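Local coordinates for protein 4-hydroxybenzoyl-CoA thioesterase (Staphylococcus aureus, PDB 6FDG) that probably hydrolyses acyl-CoA thioesters, consistent with a DHNA-CoA thioesterase of the vitamin K2 pathway, at residues M1-Y12 / Y70-E81. Sequence-based numbering, arbitrary orientation.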
loop_
_atom_site.group_PDB
_atom_site.type_symbol
_atom_site.label_atom_id
_atom_site.label_comp_id
_atom_site.label_asym_id
_atom_site.label_seq_id
_atom_site.Cartn_x
_atom_site.Cartn_y
_atom_site.Cartn_z
ATOM N N MET A 1 5.474 -32.667 -1.841
ATOM C CA MET A 1 5.250 -31.740 -2.936
ATOM C C MET A 1 6.573 -31.104 -3.396
ATOM O O MET A 1 7.599 -31.105 -2.670
ATOM C CB MET A 1 4.341 -30.619 -2.507
ATOM C CG MET A 1 3.014 -30.865 -1.864
ATOM S SD MET A 1 1.992 -31.805 -2.989
ATOM C CE MET A 1 0.627 -32.229 -1.941
ATOM N N ILE A 2 6.568 -30.627 -4.633
ATOM C CA ILE A 2 7.565 -29.784 -5.196
ATOM C C ILE A 2 7.355 -28.368 -4.666
ATOM O O ILE A 2 6.214 -27.837 -4.836
ATOM C CB ILE A 2 7.500 -29.780 -6.734
ATOM C CG1 ILE A 2 7.729 -31.171 -7.408
ATOM C CG2 ILE A 2 8.415 -28.737 -7.308
ATOM C CD1 ILE A 2 8.488 -32.132 -6.671
ATOM N N TYR A 3 8.279 -27.740 -4.033
ATOM C CA TYR A 3 8.062 -26.442 -3.410
ATOM C C TYR A 3 9.206 -25.546 -3.495
ATOM O O TYR A 3 10.371 -25.993 -3.733
ATOM C CB TYR A 3 7.662 -26.609 -1.963
ATOM C CG TYR A 3 8.774 -27.165 -0.988
ATOM C CD1 TYR A 3 9.635 -26.368 -0.353
ATOM C CD2 TYR A 3 8.955 -28.554 -0.851
ATOM C CE1 TYR A 3 10.711 -26.861 0.505
ATOM C CE2 TYR A 3 9.987 -29.085 -0.042
ATOM C CZ TYR A 3 10.833 -28.201 0.546
ATOM O OH TYR A 3 11.870 -28.635 1.436
ATOM N N SER A 4 9.058 -24.221 -3.386
ATOM C CA SER A 4 10.077 -23.244 -3.272
ATOM C C SER A 4 10.062 -22.661 -1.822
ATOM O O SER A 4 9.048 -22.730 -1.128
ATOM C CB SER A 4 9.956 -22.126 -4.311
ATOM O OG SER A 4 8.699 -21.511 -4.155
ATOM N N ILE A 5 11.216 -22.076 -1.434
ATOM C CA ILE A 5 11.323 -21.255 -0.233
ATOM C C ILE A 5 11.802 -19.928 -0.586
ATOM O O ILE A 5 12.828 -19.755 -1.289
ATOM C CB ILE A 5 12.341 -21.885 0.827
ATOM C CG1 ILE A 5 11.856 -23.242 1.220
ATOM C CG2 ILE A 5 12.520 -20.885 2.018
ATOM C CD1 ILE A 5 10.688 -23.313 2.088
ATOM N N THR A 6 11.032 -18.878 -0.200
ATOM C CA THR A 6 11.381 -17.524 -0.442
ATOM C C THR A 6 11.601 -16.786 0.842
ATOM O O THR A 6 10.701 -16.771 1.721
ATOM C CB THR A 6 10.228 -16.829 -1.213
ATOM O OG1 THR A 6 9.845 -17.587 -2.355
ATOM C CG2 THR A 6 10.574 -15.404 -1.619
ATOM N N GLU A 7 12.687 -16.051 0.984
ATOM C CA GLU A 7 12.927 -15.247 2.193
ATOM C C GLU A 7 12.438 -13.823 1.909
ATOM O O GLU A 7 12.749 -13.228 0.868
ATOM C CB GLU A 7 14.425 -15.215 2.503
ATOM C CG GLU A 7 14.967 -16.603 2.865
ATOM C CD GLU A 7 16.411 -16.498 3.407
ATOM O OE1 GLU A 7 16.573 -15.927 4.505
ATOM O OE2 GLU A 7 17.356 -16.932 2.710
ATOM N N ILE A 8 11.710 -13.271 2.875
ATOM C CA ILE A 8 11.204 -11.926 2.835
ATOM C C ILE A 8 11.563 -11.226 4.149
ATOM O O ILE A 8 11.342 -11.780 5.220
ATOM C CB ILE A 8 9.666 -11.926 2.614
ATOM C CG1 ILE A 8 9.320 -12.657 1.299
ATOM C CG2 ILE A 8 9.116 -10.498 2.714
ATOM C CD1 ILE A 8 7.823 -12.677 1.011
ATOM N N GLU A 9 12.071 -10.026 4.058
ATOM C CA GLU A 9 12.342 -9.238 5.276
ATOM C C GLU A 9 11.238 -8.203 5.399
ATOM O O GLU A 9 11.039 -7.393 4.494
ATOM C CB GLU A 9 13.698 -8.546 5.144
ATOM C CG GLU A 9 14.017 -7.697 6.359
ATOM C CD GLU A 9 15.473 -7.754 6.763
ATOM O OE1 GLU A 9 16.356 -7.661 5.889
ATOM O OE2 GLU A 9 15.739 -7.958 7.970
ATOM N N ALA A 10 10.514 -8.224 6.510
ATOM C CA ALA A 10 9.444 -7.304 6.741
ATOM C C ALA A 10 9.916 -5.881 6.685
ATOM O O ALA A 10 11.077 -5.550 7.097
ATOM C CB ALA A 10 8.793 -7.592 8.066
ATOM N N ARG A 11 9.087 -4.957 6.242
ATOM C CA ARG A 11 9.395 -3.535 6.168
ATOM C C ARG A 11 8.590 -2.789 7.208
ATOM O O ARG A 11 7.475 -3.134 7.514
ATOM C CB ARG A 11 9.003 -2.991 4.765
ATOM C CG ARG A 11 9.876 -3.580 3.661
ATOM C CD ARG A 11 9.257 -3.319 2.319
ATOM N NE ARG A 11 10.118 -3.748 1.235
ATOM C CZ ARG A 11 9.890 -3.579 -0.079
ATOM N NH1 ARG A 11 8.843 -2.954 -0.443
ATOM N NH2 ARG A 11 10.839 -3.955 -0.909
ATOM N N TYR A 12 9.167 -1.685 7.708
ATOM C CA TYR A 12 8.432 -0.838 8.641
ATOM C C TYR A 12 7.132 -0.342 8.084
ATOM O O TYR A 12 6.100 -0.301 8.728
ATOM C CB TYR A 12 9.381 0.341 8.989
ATOM C CG TYR A 12 8.857 1.201 10.131
ATOM C CD1 TYR A 12 7.936 2.224 9.983
ATOM C CD2 TYR A 12 9.205 0.838 11.434
ATOM C CE1 TYR A 12 7.405 2.890 11.111
ATOM C CE2 TYR A 12 8.780 1.556 12.511
ATOM C CZ TYR A 12 7.862 2.521 12.289
ATOM O OH TYR A 12 7.335 3.345 13.394
ATOM N N TYR A 70 7.124 -6.838 13.532
ATOM C CA TYR A 70 8.243 -6.236 12.883
ATOM C C TYR A 70 9.416 -5.867 14.020
ATOM O O TYR A 70 9.038 -5.474 15.117
ATOM C CB TYR A 70 7.757 -4.914 12.301
ATOM C CG TYR A 70 8.895 -4.102 11.766
ATOM C CD1 TYR A 70 9.388 -4.283 10.513
ATOM C CD2 TYR A 70 9.624 -3.217 12.630
ATOM C CE1 TYR A 70 10.508 -3.628 10.070
ATOM C CE2 TYR A 70 10.713 -2.524 12.168
ATOM C CZ TYR A 70 11.063 -2.707 10.796
ATOM O OH TYR A 70 12.170 -2.056 10.401
ATOM N N PRO A 71 10.646 -5.973 13.664
ATOM C CA PRO A 71 11.271 -6.495 12.489
ATOM C C PRO A 71 11.131 -8.063 12.395
ATOM O O PRO A 71 11.000 -8.757 13.451
ATOM C CB PRO A 71 12.697 -6.039 12.557
ATOM C CG PRO A 71 12.943 -6.068 14.002
ATOM C CD PRO A 71 11.673 -5.657 14.698
ATOM N N GLU A 72 11.248 -8.648 11.210
ATOM C CA GLU A 72 11.249 -10.112 11.073
ATOM C C GLU A 72 11.703 -10.523 9.737
ATOM O O GLU A 72 11.213 -9.969 8.702
ATOM C CB GLU A 72 9.816 -10.671 11.230
ATOM C CG GLU A 72 9.630 -12.140 11.551
ATOM C CD GLU A 72 9.551 -12.477 13.035
ATOM O OE1 GLU A 72 9.392 -11.621 13.865
ATOM O OE2 GLU A 72 9.672 -13.632 13.373
ATOM N N LYS A 73 12.520 -11.568 9.628
ATOM C CA LYS A 73 12.846 -12.264 8.379
ATOM C C LYS A 73 12.042 -13.513 8.353
ATOM O O LYS A 73 12.026 -14.363 9.308
ATOM C CB LYS A 73 14.312 -12.694 8.448
ATOM C CG LYS A 73 15.085 -11.440 8.605
ATOM C CD LYS A 73 16.587 -11.649 8.753
ATOM C CE LYS A 73 17.284 -11.290 7.458
ATOM N NZ LYS A 73 17.688 -9.869 7.504
ATOM N N VAL A 74 11.172 -13.694 7.384
ATOM C CA VAL A 74 10.320 -14.872 7.254
ATOM C C VAL A 74 10.680 -15.742 6.060
ATOM O O VAL A 74 11.374 -15.265 5.127
ATOM C CB VAL A 74 8.826 -14.464 7.174
ATOM C CG1 VAL A 74 8.337 -13.636 8.317
ATOM C CG2 VAL A 74 8.482 -13.785 5.834
ATOM N N LYS A 75 10.226 -17.000 6.073
ATOM C CA LYS A 75 10.415 -17.877 4.944
ATOM C C LYS A 75 9.070 -18.337 4.514
ATOM O O LYS A 75 8.203 -18.713 5.294
ATOM C CB LYS A 75 11.268 -19.098 5.346
ATOM C CG LYS A 75 12.713 -18.678 5.721
ATOM C CD LYS A 75 13.591 -19.817 6.232
ATOM C CE LYS A 75 14.866 -19.136 6.773
ATOM N NZ LYS A 75 15.478 -18.167 5.773
ATOM N N VAL A 76 8.799 -18.211 3.202
ATOM C CA VAL A 76 7.521 -18.575 2.583
ATOM C C VAL A 76 7.697 -19.834 1.760
ATOM O O VAL A 76 8.532 -19.797 0.856
ATOM C CB VAL A 76 6.888 -17.455 1.743
ATOM C CG1 VAL A 76 5.524 -17.926 1.319
ATOM C CG2 VAL A 76 6.868 -16.154 2.497
ATOM N N LYS A 77 7.015 -20.887 2.067
ATOM C CA LYS A 77 7.019 -22.173 1.349
ATOM C C LYS A 77 5.830 -22.109 0.402
ATOM O O LYS A 77 4.699 -21.902 0.858
ATOM C CB LYS A 77 6.931 -23.351 2.314
ATOM C CG LYS A 77 6.892 -24.707 1.633
ATOM C CD LYS A 77 6.881 -25.804 2.722
ATOM C CE LYS A 77 6.983 -27.177 2.119
ATOM N NZ LYS A 77 6.953 -28.216 3.225
ATOM N N THR A 78 6.040 -22.349 -0.897
ATOM C CA THR A 78 5.040 -22.302 -1.971
ATOM C C THR A 78 4.975 -23.551 -2.736
ATOM O O THR A 78 6.066 -24.038 -3.118
ATOM C CB THR A 78 5.358 -21.152 -2.905
ATOM O OG1 THR A 78 5.474 -19.932 -2.228
ATOM C CG2 THR A 78 4.247 -20.994 -3.975
ATOM N N TRP A 79 3.816 -24.029 -3.044
ATOM C CA TRP A 79 3.677 -25.198 -3.964
ATOM C C TRP A 79 2.361 -25.075 -4.698
ATOM O O TRP A 79 1.501 -24.205 -4.394
ATOM C CB TRP A 79 3.699 -26.565 -3.238
ATOM C CG TRP A 79 2.637 -26.838 -2.318
ATOM C CD1 TRP A 79 1.535 -27.623 -2.569
ATOM C CD2 TRP A 79 2.522 -26.472 -0.934
ATOM N NE1 TRP A 79 0.740 -27.718 -1.450
ATOM C CE2 TRP A 79 1.337 -27.020 -0.450
ATOM C CE3 TRP A 79 3.308 -25.670 -0.071
ATOM C CZ2 TRP A 79 0.950 -26.890 0.935
ATOM C CZ3 TRP A 79 2.869 -25.500 1.192
ATOM C CH2 TRP A 79 1.746 -26.097 1.652
ATOM N N VAL A 80 2.224 -25.779 -5.812
ATOM C CA VAL A 80 1.006 -25.810 -6.616
ATOM C C VAL A 80 0.162 -26.979 -6.156
ATOM O O VAL A 80 0.484 -28.171 -6.418
ATOM C CB VAL A 80 1.344 -25.850 -8.099
ATOM C CG1 VAL A 80 0.003 -25.975 -8.860
ATOM C CG2 VAL A 80 2.134 -24.631 -8.510
ATOM N N GLU A 81 -0.929 -26.746 -5.437
ATOM C CA GLU A 81 -1.817 -27.797 -4.950
ATOM C C GLU A 81 -2.571 -28.405 -6.067
ATOM O O GLU A 81 -2.839 -29.620 -6.065
ATOM C CB GLU A 81 -2.741 -27.195 -3.906
ATOM C CG GLU A 81 -3.669 -28.189 -3.221
ATOM C CD GLU A 81 -2.991 -29.269 -2.460
ATOM O OE1 GLU A 81 -1.789 -29.157 -2.006
ATOM O OE2 GLU A 81 -3.755 -30.239 -2.120
HETATM O O HOH W 1 4.246 -27.704 -6.687
HETATM O O HOH W 2 8.290 -19.762 -1.999
HETATM O O HOH W 3 12.264 -6.931 9.213
#
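Thr-6 and Val-76 pair in the middle of an antiparallel strand pair of the hotdog-fold sheet, where strand 2-9 runs beside the strand that starts at Lys-73 and the sheet wraps around helix 26-41. Backbone bonds join Ser-4 to Thr-78, Thr-6 to Val-76 and Ile-8 to Val-74, two per pair, and Ala-10 N extends the series to Glu-72 O at 2.9 Å.

The face carrying Ser-4, Thr-6, Ile-8, Val-74, Val-76 and Thr-78 is the tight side. Branched residues suit it, being compact and at ease in extended chains: Ile-8 CD1 meets Val-76 CG2 at 3.9 Å, and Val-76 and Thr-78 also touch Ala-33 of the helix. The buried hydroxyls of Ser-4, Thr-6 and Thr-78 share one water, which donates to Thr-6 OG1 and to Val-76 O; Thr-6 OG1 bonds Asp-36 as well.

The other face is looser and more open to solvent, and long chains reach along it. Glu-7 and Lys-75 lie side by side, as do Glu-9 and Lys-73, each forming a salt bridge; Lys-73 NZ approaches Glu-9 OE2 from above the carboxylate plane, 2.8 Å away. Lys-77, fully extended, lays CE over one face of Tyr-3 and brings NZ to 4.5 Å from the ring centroid, a cation-pi contact.

Aromatic groups finish both ends. Tyr-12 turns its edge to the face of Tyr-70, planes at 87°. At the other end chi1 of -52° sets CG of the flexible Met-1 beside its backbone N, over the five-membered ring of Trp-79, whose NE1 donates in the ring plane to Glu-81 OE1 at 3.0 Å.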